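Local coordinates for SusD-like protein BACOVA_02651 (Bacteroides ovatus, PDB 5E75) that binds polysaccharide at the cell surface and probably captures xyloglucan there before the glycan is imported into the periplasm for degradation, at residues 219-233 with 382-395. Residues are numbered along the deposited sequence; the frame is centred on the assembly and turned at random.
Sequences CENSGLDLMTNYEDL and RGLYFFNRVRERAK
Arg393, buried near the C-terminal end of helix 382-393, reaches into the loop that follows helix 205-221 and makes the tight half of this contact. With CG anti to the backbone N (chi1 -170°) and bends at chi2 and chi3, its guanidinium slips between Leu226 CB on one face and Tyr230 CD1 on the other, the tyrosine ring turned 73° to it. NH1 donates to Met227 O over 2.9 Å, on a lone pair in the carbonyl plane, and also pairs with Glu243, while NH2 pairs with Glu414 of helix 404-415. Cut back to an alanine, the position would probably leave Glu243 and Glu414 without this charged mate and open a gap between Leu226 and Tyr230. Beside it, Leu226 CD1 packs 3.8 Å from Arg389 O. Nearer the start of the helix, Cys219 CB sits 3.6 Å from the centroid of the Phe386 ring, a CH-pi contact, with SG over the same face.

The outer side is polar and looser. Glu220 meets Arg382 side-on in two nearly straight bonds, OE2 to NE at 2.8 Å and OE1 to NH2 at 2.9 Å, the two planes only 14° apart. Arg389 NH2 reaches Asp225 OD1 at 3.0 Å, on the syn side but tilted out of the carboxylate plane; one water links that same oxygen to NE, a second joins NH2 to Leu226 O, and Glu392 takes NH1. Exposed Lys395, the positive-phi residue of a Schellman motif, sends NZ to Thr228 O (2.9 Å). Basic side chains of helix 382-393 and the turn after it thus hold the end of helix 205-221 and the loop beyond it in this SusD-family protein: the salt bridges lie toward the start of helix 382-393, ahead of a buried arginine probably neutralised by Glu243 and Glu414.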
ATOM      1  N   CYS A 219     -18.111   6.408   4.767  1.00 11.37           N
ATOM      2  CA  CYS A 219     -18.396   7.261   3.626  1.00 11.27           C
ATOM      3  C   CYS A 219     -19.474   8.294   3.919  1.00 11.51           C
ATOM      4  O   CYS A 219     -19.337   9.469   3.571  1.00 12.54           O
ATOM      5  CB  CYS A 219     -18.819   6.401   2.430  1.00 11.20           C
ATOM      6  SG  CYS A 219     -17.514   5.329   1.776  1.00 12.28           S
ATOM      7  N   GLU A 220     -20.563   7.845   4.529  1.00 11.73           N
ATOM      8  CA  GLU A 220     -21.720   8.712   4.760  1.00 13.21           C
ATOM      9  C   GLU A 220     -21.637   9.583   6.004  1.00 14.26           C
ATOM     10  O   GLU A 220     -22.166  10.695   5.988  1.00 16.57           O
ATOM     11  CB  GLU A 220     -23.004   7.888   4.859  1.00 12.87           C
ATOM     12  CG  GLU A 220     -23.312   6.994   3.660  1.00 14.43           C
ATOM     13  CD  GLU A 220     -23.855   7.715   2.429  1.00 11.40           C
ATOM     14  OE1 GLU A 220     -23.804   8.961   2.345  1.00 15.08           O
ATOM     15  OE2 GLU A 220     -24.322   6.980   1.531  1.00 13.29           O
ATOM     16  N   ASN A 221     -20.975   9.112   7.069  1.00 12.99           N
ATOM     17  CA  ASN A 221     -21.120   9.723   8.393  1.00 14.31           C
ATOM     18  C   ASN A 221     -19.859  10.344   8.982  1.00 12.52           C
ATOM     19  O   ASN A 221     -19.937  11.042   9.995  1.00 14.90           O
ATOM     20  CB  ASN A 221     -21.667   8.688   9.395  1.00 13.67           C
ATOM     21  CG  ASN A 221     -23.032   8.154   8.999  1.00 16.35           C
ATOM     22  OD1 ASN A 221     -23.881   8.895   8.496  1.00 18.39           O
ATOM     23  ND2 ASN A 221     -23.238   6.864   9.197  1.00 16.27           N
ATOM     24  N   SER A 222     -18.694  10.090   8.389  1.00 12.91           N
ATOM     25  CA  SER A 222     -17.445  10.573   8.966  1.00 12.26           C
ATOM     26  C   SER A 222     -17.262  12.082   8.905  1.00 14.41           C
ATOM     27  O   SER A 222     -16.501  12.632   9.702  1.00 17.35           O
ATOM     28  CB  SER A 222     -16.232   9.913   8.316  1.00 13.63           C
ATOM     29  OG  SER A 222     -16.064  10.339   6.977  1.00 12.83           O
ATOM     30  N   GLY A 223     -17.908  12.738   7.942  1.00 14.22           N
ATOM     31  CA  GLY A 223     -17.717  14.160   7.737  1.00 20.59           C
ATOM     32  C   GLY A 223     -16.425  14.466   6.997  1.00 20.13           C
ATOM     33  O   GLY A 223     -16.067  15.633   6.835  1.00 22.89           O
ATOM     34  N   LEU A 224     -15.727  13.421   6.547  1.00 13.38           N
ATOM     35  CA  LEU A 224     -14.480  13.574   5.815  1.00 13.50           C
ATOM     36  C   LEU A 224     -14.768  13.573   4.330  1.00 13.37           C
ATOM     37  O   LEU A 224     -15.742  12.970   3.877  1.00 13.52           O
ATOM     38  CB  LEU A 224     -13.542  12.415   6.163  1.00 13.02           C
ATOM     39  CG  LEU A 224     -13.210  12.247   7.643  1.00 14.48           C
ATOM     40  CD1 LEU A 224     -12.428  10.959   7.869  1.00 17.01           C
ATOM     41  CD2 LEU A 224     -12.443  13.444   8.136  1.00 14.49           C
ATOM     42  N   ASP A 225     -13.912  14.245   3.573  1.00 12.82           N
ATOM     43  CA  ASP A 225     -14.056  14.241   2.121  1.00 11.86           C
ATOM     44  C   ASP A 225     -12.716  13.995   1.459  1.00 11.99           C
ATOM     45  O   ASP A 225     -11.659  14.125   2.068  1.00 13.41           O
ATOM     46  CB  ASP A 225     -14.644  15.572   1.640  1.00 14.09           C
ATOM     47  CG  ASP A 225     -15.376  15.459   0.290  1.00 27.52           C
ATOM     48  OD1 ASP A 225     -15.478  14.352  -0.310  1.00 23.40           O
ATOM     49  OD2 ASP A 225     -15.880  16.510  -0.162  1.00 32.69           O
ATOM     50  N   LEU A 226     -12.775  13.632   0.189  1.00 10.74           N
ATOM     51  CA  LEU A 226     -11.568  13.555  -0.631  1.00 11.26           C
ATOM     52  C   LEU A 226     -10.935  14.933  -0.815  1.00 11.71           C
ATOM     53  O   LEU A 226     -11.648  15.931  -0.957  1.00 13.25           O
ATOM     54  CB  LEU A 226     -11.893  13.002  -2.017  1.00 11.05           C
ATOM     55  CG  LEU A 226     -12.620  11.659  -2.066  1.00 10.40           C
ATOM     56  CD1 LEU A 226     -12.825  11.280  -3.489  1.00 11.01           C
ATOM     57  CD2 LEU A 226     -11.841  10.572  -1.352  1.00 11.68           C
ATOM     58  N   MET A 227      -9.607  15.008  -0.803  1.00  9.63           N
ATOM     59  CA  MET A 227      -8.942  16.247  -1.195  1.00 11.06           C
ATOM     60  C   MET A 227      -9.383  16.633  -2.619  1.00 11.28           C
ATOM     61  O   MET A 227      -9.541  15.777  -3.491  1.00 11.10           O
ATOM     62  CB  MET A 227      -7.421  16.133  -1.144  1.00 10.97           C
ATOM     63  CG  MET A 227      -6.844  15.938   0.260  1.00 11.89           C
ATOM     64  SD  MET A 227      -5.090  16.397   0.336  1.00 11.49           S
ATOM     65  CE  MET A 227      -5.209  18.180   0.516  1.00 12.70           C
ATOM     66  N   THR A 228      -9.571  17.929  -2.851  1.00 12.87           N
ATOM     67  CA  THR A 228     -10.027  18.419  -4.149  1.00 13.25           C
ATOM     68  C   THR A 228      -9.078  18.037  -5.282  1.00 11.15           C
ATOM     69  O   THR A 228      -9.512  17.652  -6.377  1.00 13.80           O
ATOM     70  CB  THR A 228     -10.202  19.948  -4.103  1.00 15.41           C
ATOM     71  OG1 THR A 228     -11.187  20.276  -3.109  1.00 20.53           O
ATOM     72  CG2 THR A 228     -10.639  20.485  -5.450  1.00 17.02           C
ATOM     73  N   ASN A 229      -7.780  18.149  -5.023  1.00 11.92           N
ATOM     74  CA  ASN A 229      -6.770  17.865  -6.036  1.00 11.55           C
ATOM     75  C   ASN A 229      -5.956  16.647  -5.650  1.00 11.44           C
ATOM     76  O   ASN A 229      -5.297  16.648  -4.617  1.00 10.80           O
ATOM     77  CB  ASN A 229      -5.830  19.050  -6.176  1.00 12.68           C
ATOM     78  CG  ASN A 229      -6.554  20.327  -6.501  1.00 16.08           C
ATOM     79  OD1 ASN A 229      -7.305  20.394  -7.473  1.00 17.22           O
ATOM     80  ND2 ASN A 229      -6.337  21.353  -5.683  1.00 20.32           N
ATOM     81  N   TYR A 230      -6.017  15.612  -6.481  1.00 10.42           N
ATOM     82  CA  TYR A 230      -5.286  14.388  -6.235  1.00 10.09           C
ATOM     83  C   TYR A 230      -3.806  14.656  -5.950  1.00  9.40           C
ATOM     84  O   TYR A 230      -3.238  14.041  -5.063  1.00 10.20           O
ATOM     85  CB  TYR A 230      -5.432  13.498  -7.461  1.00  9.99           C
ATOM     86  CG  TYR A 230      -4.796  12.125  -7.403  1.00  8.91           C
ATOM     87  CD1 TYR A 230      -5.459  11.057  -6.835  1.00  8.52           C
ATOM     88  CD2 TYR A 230      -3.547  11.900  -7.968  1.00  9.07           C
ATOM     89  CE1 TYR A 230      -4.891   9.788  -6.803  1.00  8.86           C
ATOM     90  CE2 TYR A 230      -2.961  10.640  -7.950  1.00  8.28           C
ATOM     91  CZ  TYR A 230      -3.648   9.578  -7.385  1.00  9.36           C
ATOM     92  OH  TYR A 230      -3.070   8.324  -7.396  1.00 10.21           O
ATOM     93  N   GLU A 231      -3.183  15.573  -6.693  1.00 11.91           N
ATOM     94  CA  GLU A 231      -1.758  15.833  -6.516  1.00 10.33           C
ATOM     95  C   GLU A 231      -1.414  16.300  -5.107  1.00 10.24           C
ATOM     96  O   GLU A 231      -0.296  16.089  -4.631  1.00 11.36           O
ATOM     97  CB  GLU A 231      -1.239  16.867  -7.545  1.00 12.41           C
ATOM     98  CG  GLU A 231      -1.786  18.287  -7.337  1.00 13.03           C
ATOM     99  CD  GLU A 231      -1.162  19.337  -8.251  1.00 17.27           C
ATOM    100  OE1 GLU A 231      -1.182  19.118  -9.479  1.00 22.37           O
ATOM    101  OE2 GLU A 231      -0.668  20.377  -7.742  1.00 17.94           O
ATOM    102  N   ASP A 232      -2.375  16.940  -4.441  1.00 10.07           N
ATOM    103  CA  ASP A 232      -2.124  17.487  -3.114  1.00 10.17           C
ATOM    104  C   ASP A 232      -1.905  16.407  -2.059  1.00 10.07           C
ATOM    105  O   ASP A 232      -1.275  16.669  -1.038  1.00 10.94           O
ATOM    106  CB  ASP A 232      -3.265  18.408  -2.674  1.00 11.92           C
ATOM    107  CG  ASP A 232      -3.260  19.755  -3.402  1.00 15.93           C
ATOM    108  OD1 ASP A 232      -2.243  20.113  -4.016  1.00 17.31           O
ATOM    109  OD2 ASP A 232      -4.275  20.466  -3.325  1.00 15.82           O
ATOM    110  N   LEU A 233      -2.402  15.195  -2.309  1.00  8.80           N
ATOM    111  CA  LEU A 233      -2.253  14.100  -1.355  1.00  9.08           C
ATOM    112  C   LEU A 233      -0.790  13.723  -1.141  1.00  9.95           C
ATOM    113  O   LEU A 233      -0.439  13.137  -0.122  1.00  9.84           O
ATOM    114  CB  LEU A 233      -2.987  12.856  -1.864  1.00  8.93           C
ATOM    115  CG  LEU A 233      -4.504  12.893  -1.842  1.00  9.18           C
ATOM    116  CD1 LEU A 233      -5.054  11.792  -2.741  1.00 10.09           C
ATOM    117  CD2 LEU A 233      -5.035  12.779  -0.416  1.00 10.64           C
ATOM    118  N   ARG A 382     -25.633   3.905  -3.478  1.00 12.57           N
ATOM    119  CA  ARG A 382     -24.622   4.787  -2.911  1.00 12.27           C
ATOM    120  C   ARG A 382     -23.211   4.263  -3.135  1.00 11.45           C
ATOM    121  O   ARG A 382     -22.277   5.048  -3.189  1.00 11.95           O
ATOM    122  CB  ARG A 382     -24.884   5.028  -1.426  1.00 12.73           C
ATOM    123  CG  ARG A 382     -26.211   5.744  -1.127  1.00 13.33           C
ATOM    124  CD  ARG A 382     -26.239   7.175  -1.667  1.00 12.47           C
ATOM    125  NE  ARG A 382     -25.421   8.068  -0.858  1.00 12.25           N
ATOM    126  CZ  ARG A 382     -25.183   9.346  -1.120  1.00 13.98           C
ATOM    127  NH1 ARG A 382     -25.693   9.925  -2.199  1.00 13.46           N
ATOM    128  NH2 ARG A 382     -24.427  10.059  -0.303  1.00 14.87           N
ATOM    129  N   GLY A 383     -23.047   2.955  -3.270  1.00 12.17           N
ATOM    130  CA  GLY A 383     -21.741   2.409  -3.600  1.00 11.77           C
ATOM    131  C   GLY A 383     -21.235   2.949  -4.927  1.00 11.83           C
ATOM    132  O   GLY A 383     -20.071   3.345  -5.041  1.00 13.15           O
ATOM    133  N   LEU A 384     -22.101   2.984  -5.929  1.00 11.24           N
ATOM    134  CA  LEU A 384     -21.750   3.537  -7.231  1.00 11.20           C
ATOM    135  C   LEU A 384     -21.453   5.034  -7.117  1.00 12.26           C
ATOM    136  O   LEU A 384     -20.529   5.547  -7.763  1.00 11.83           O
ATOM    137  CB  LEU A 384     -22.869   3.275  -8.246  1.00 13.74           C
ATOM    138  CG  LEU A 384     -22.609   3.783  -9.666  1.00 13.24           C
ATOM    139  CD1 LEU A 384     -21.368   3.130 -10.300  1.00 14.64           C
ATOM    140  CD2 LEU A 384     -23.872   3.552 -10.537  1.00 15.78           C
ATOM    141  N   TYR A 385     -22.216   5.739  -6.289  1.00 10.50           N
ATOM    142  CA  TYR A 385     -21.967   7.154  -6.053  1.00 11.20           C
ATOM    143  C   TYR A 385     -20.547   7.367  -5.558  1.00 10.76           C
ATOM    144  O   TYR A 385     -19.842   8.243  -6.053  1.00 10.96           O
ATOM    145  CB  TYR A 385     -22.966   7.743  -5.050  1.00 12.06           C
ATOM    146  CG  TYR A 385     -22.600   9.115  -4.527  1.00 11.07           C
ATOM    147  CD1 TYR A 385     -22.611  10.226  -5.355  1.00 12.26           C
ATOM    148  CD2 TYR A 385     -22.220   9.284  -3.203  1.00 13.93           C
ATOM    149  CE1 TYR A 385     -22.279  11.475  -4.875  1.00 11.89           C
ATOM    150  CE2 TYR A 385     -21.892  10.517  -2.711  1.00 12.86           C
ATOM    151  CZ  TYR A 385     -21.920  11.618  -3.555  1.00 13.48           C
ATOM    152  OH  TYR A 385     -21.582  12.852  -3.065  1.00 16.03           O
ATOM    153  N   PHE A 386     -20.110   6.569  -4.593  1.00 10.67           N
ATOM    154  CA  PHE A 386     -18.790   6.789  -4.015  1.00  9.92           C
ATOM    155  C   PHE A 386     -17.682   6.367  -4.967  1.00 10.53           C
ATOM    156  O   PHE A 386     -16.630   7.004  -4.989  1.00 10.98           O
ATOM    157  CB  PHE A 386     -18.688   6.163  -2.616  1.00 10.73           C
ATOM    158  CG  PHE A 386     -19.408   6.976  -1.553  1.00  9.95           C
ATOM    159  CD1 PHE A 386     -18.904   8.190  -1.154  1.00 10.44           C
ATOM    160  CD2 PHE A 386     -20.618   6.550  -1.015  1.00 10.54           C
ATOM    161  CE1 PHE A 386     -19.553   8.968  -0.225  1.00 11.10           C
ATOM    162  CE2 PHE A 386     -21.289   7.329  -0.101  1.00 12.15           C
ATOM    163  CZ  PHE A 386     -20.759   8.541   0.301  1.00 11.50           C
ATOM    164  N   PHE A 387     -17.919   5.350  -5.795  1.00 10.31           N
ATOM    165  CA  PHE A 387     -17.001   5.043  -6.884  1.00  9.05           C
ATOM    166  C   PHE A 387     -16.856   6.278  -7.776  1.00 10.90           C
ATOM    167  O   PHE A 387     -15.741   6.695  -8.144  1.00 10.02           O
ATOM    168  CB  PHE A 387     -17.518   3.849  -7.706  1.00 11.22           C
ATOM    169  CG  PHE A 387     -16.701   3.536  -8.927  1.00  9.81           C
ATOM    170  CD1 PHE A 387     -16.906   4.224 -10.119  1.00 11.52           C
ATOM    171  CD2 PHE A 387     -15.737   2.545  -8.898  1.00 11.90           C
ATOM    172  CE1 PHE A 387     -16.157   3.940 -11.240  1.00 12.44           C
ATOM    173  CE2 PHE A 387     -14.982   2.250 -10.038  1.00 11.66           C
ATOM    174  CZ  PHE A 387     -15.189   2.965 -11.197  1.00 12.61           C
ATOM    175  N   ASN A 388     -17.991   6.884  -8.105  1.00 10.84           N
ATOM    176  CA  ASN A 388     -17.979   8.021  -9.008  1.00 10.60           C
ATOM    177  C   ASN A 388     -17.412   9.295  -8.400  1.00 10.71           C
ATOM    178  O   ASN A 388     -16.962  10.178  -9.144  1.00 11.29           O
ATOM    179  CB  ASN A 388     -19.368   8.226  -9.641  1.00 11.48           C
ATOM    180  CG  ASN A 388     -19.595   7.295 -10.811  1.00 12.15           C
ATOM    181  OD1 ASN A 388     -18.666   6.965 -11.547  1.00 11.21           O
ATOM    182  ND2 ASN A 388     -20.829   6.873 -10.997  1.00 12.61           N
ATOM    183  N   ARG A 389     -17.366   9.391  -7.068  1.00 10.63           N
ATOM    184  CA  ARG A 389     -16.674  10.495  -6.423  1.00 10.92           C
ATOM    185  C   ARG A 389     -15.171  10.403  -6.698  1.00 10.13           C
ATOM    186  O   ARG A 389     -14.505  11.424  -6.865  1.00 10.46           O
ATOM    187  CB  ARG A 389     -16.925  10.510  -4.911  1.00 10.70           C
ATOM    188  CG  ARG A 389     -18.299  11.052  -4.488  1.00 12.98           C
ATOM    189  CD  ARG A 389     -18.391  12.570  -4.666  1.00 13.98           C
ATOM    190  NE  ARG A 389     -17.405  13.221  -3.819  1.00 13.78           N
ATOM    191  CZ  ARG A 389     -16.372  13.955  -4.235  1.00 13.51           C
ATOM    192  NH1 ARG A 389     -16.190  14.241  -5.518  1.00 14.68           N
ATOM    193  NH2 ARG A 389     -15.522  14.446  -3.339  1.00 16.20           N
ATOM    194  N   VAL A 390     -14.642   9.177  -6.738  1.00  9.72           N
ATOM    195  CA  VAL A 390     -13.222   8.990  -7.044  1.00  9.08           C
ATOM    196  C   VAL A 390     -12.938   9.424  -8.497  1.00  9.52           C
ATOM    197  O   VAL A 390     -11.943  10.108  -8.785  1.00  9.71           O
ATOM    198  CB  VAL A 390     -12.781   7.540  -6.769  1.00  9.53           C
ATOM    199  CG1 VAL A 390     -11.315   7.343  -7.145  1.00 10.94           C
ATOM    200  CG2 VAL A 390     -12.989   7.185  -5.296  1.00 11.21           C
ATOM    201  N   ARG A 391     -13.816   9.028  -9.411  1.00  9.43           N
ATOM    202  CA  ARG A 391     -13.719   9.458 -10.811  1.00  9.93           C
ATOM    203  C   ARG A 391     -13.783  10.988 -10.915  1.00  9.79           C
ATOM    204  O   ARG A 391     -12.989  11.622 -11.636  1.00 10.69           O
ATOM    205  CB  ARG A 391     -14.887   8.881 -11.619  1.00 12.26           C
ATOM    206  CG  ARG A 391     -15.027   7.359 -11.609  1.00 14.62           C
ATOM    207  CD  ARG A 391     -14.092   6.671 -12.568  1.00 12.46           C
ATOM    208  NE  ARG A 391     -14.351   7.022 -13.972  1.00 12.33           N
ATOM    209  CZ  ARG A 391     -13.673   6.510 -14.991  1.00 12.78           C
ATOM    210  NH1 ARG A 391     -12.728   5.602 -14.784  1.00 11.97           N
ATOM    211  NH2 ARG A 391     -13.949   6.884 -16.240  1.00 11.44           N
ATOM    212  N   GLU A 392     -14.773  11.568 -10.247  1.00 10.66           N
ATOM    213  CA  GLU A 392     -15.002  13.009 -10.277  1.00 10.76           C
ATOM    214  C   GLU A 392     -13.787  13.775  -9.749  1.00 10.26           C
ATOM    215  O   GLU A 392     -13.384  14.796 -10.310  1.00 12.31           O
ATOM    216  CB  GLU A 392     -16.241  13.348  -9.448  1.00 15.27           C
ATOM    217  CG  GLU A 392     -16.664  14.792  -9.445  1.00 16.59           C
ATOM    218  CD  GLU A 392     -18.002  14.947  -8.776  1.00 19.18           C
ATOM    219  OE1 GLU A 392     -18.159  14.436  -7.647  1.00 17.45           O
ATOM    220  OE2 GLU A 392     -18.922  15.528  -9.401  1.00 21.52           O
ATOM    221  N   ARG A 393     -13.185  13.288  -8.663  1.00 10.53           N
ATOM    222  CA  ARG A 393     -12.024  13.963  -8.110  1.00 10.39           C
ATOM    223  C   ARG A 393     -10.846  13.949  -9.090  1.00 10.50           C
ATOM    224  O   ARG A 393     -10.081  14.918  -9.161  1.00 10.62           O
ATOM    225  CB  ARG A 393     -11.637  13.339  -6.760  1.00 11.74           C
ATOM    226  CG  ARG A 393     -10.594  14.129  -5.978  1.00 10.31           C
ATOM    227  CD  ARG A 393      -9.138  13.678  -6.245  1.00  9.44           C
ATOM    228  NE  ARG A 393      -8.890  12.335  -5.734  1.00  9.16           N
ATOM    229  CZ  ARG A 393      -8.649  12.062  -4.455  1.00  8.92           C
ATOM    230  NH1 ARG A 393      -8.579  13.035  -3.557  1.00  9.60           N
ATOM    231  NH2 ARG A 393      -8.482  10.805  -4.059  1.00  9.12           N
ATOM    232  N   ALA A 394     -10.737  12.866  -9.860  1.00 11.19           N
ATOM    233  CA  ALA A 394      -9.722  12.750 -10.911  1.00 10.64           C
ATOM    234  C   ALA A 394     -10.065  13.577 -12.156  1.00 12.85           C
ATOM    235  O   ALA A 394      -9.266  13.644 -13.083  1.00 12.29           O
ATOM    236  CB  ALA A 394      -9.535  11.292 -11.302  1.00 10.60           C
ATOM    237  N   LYS A 395     -11.250  14.187 -12.154  1.00 12.85           N
ATOM    238  CA  LYS A 395     -11.749  15.025 -13.255  1.00 13.38           C
ATOM    239  C   LYS A 395     -11.963  14.223 -14.546  1.00 14.24           C
ATOM    240  O   LYS A 395     -11.761  14.730 -15.651  1.00 14.78           O
ATOM    241  CB  LYS A 395     -10.860  16.252 -13.477  1.00 15.13           C
ATOM    242  CG  LYS A 395     -10.436  17.011 -12.209  1.00 21.72           C
ATOM    243  CD  LYS A 395     -11.586  17.603 -11.419  1.00 28.63           C
ATOM    244  CE  LYS A 395     -11.105  18.431 -10.199  1.00 28.05           C
ATOM    245  NZ  LYS A 395     -11.002  17.682  -8.876  1.00 24.66           N
TER
HETATM  246  O   HOH W   1     -17.651  12.774  -1.010  1.00 25.84           O
HETATM  247  O   HOH W   2     -13.346  16.417  -3.170  1.00 22.02           O
HETATM  248  O   HOH W   3      -7.512  15.925  -8.969  1.00 13.42           O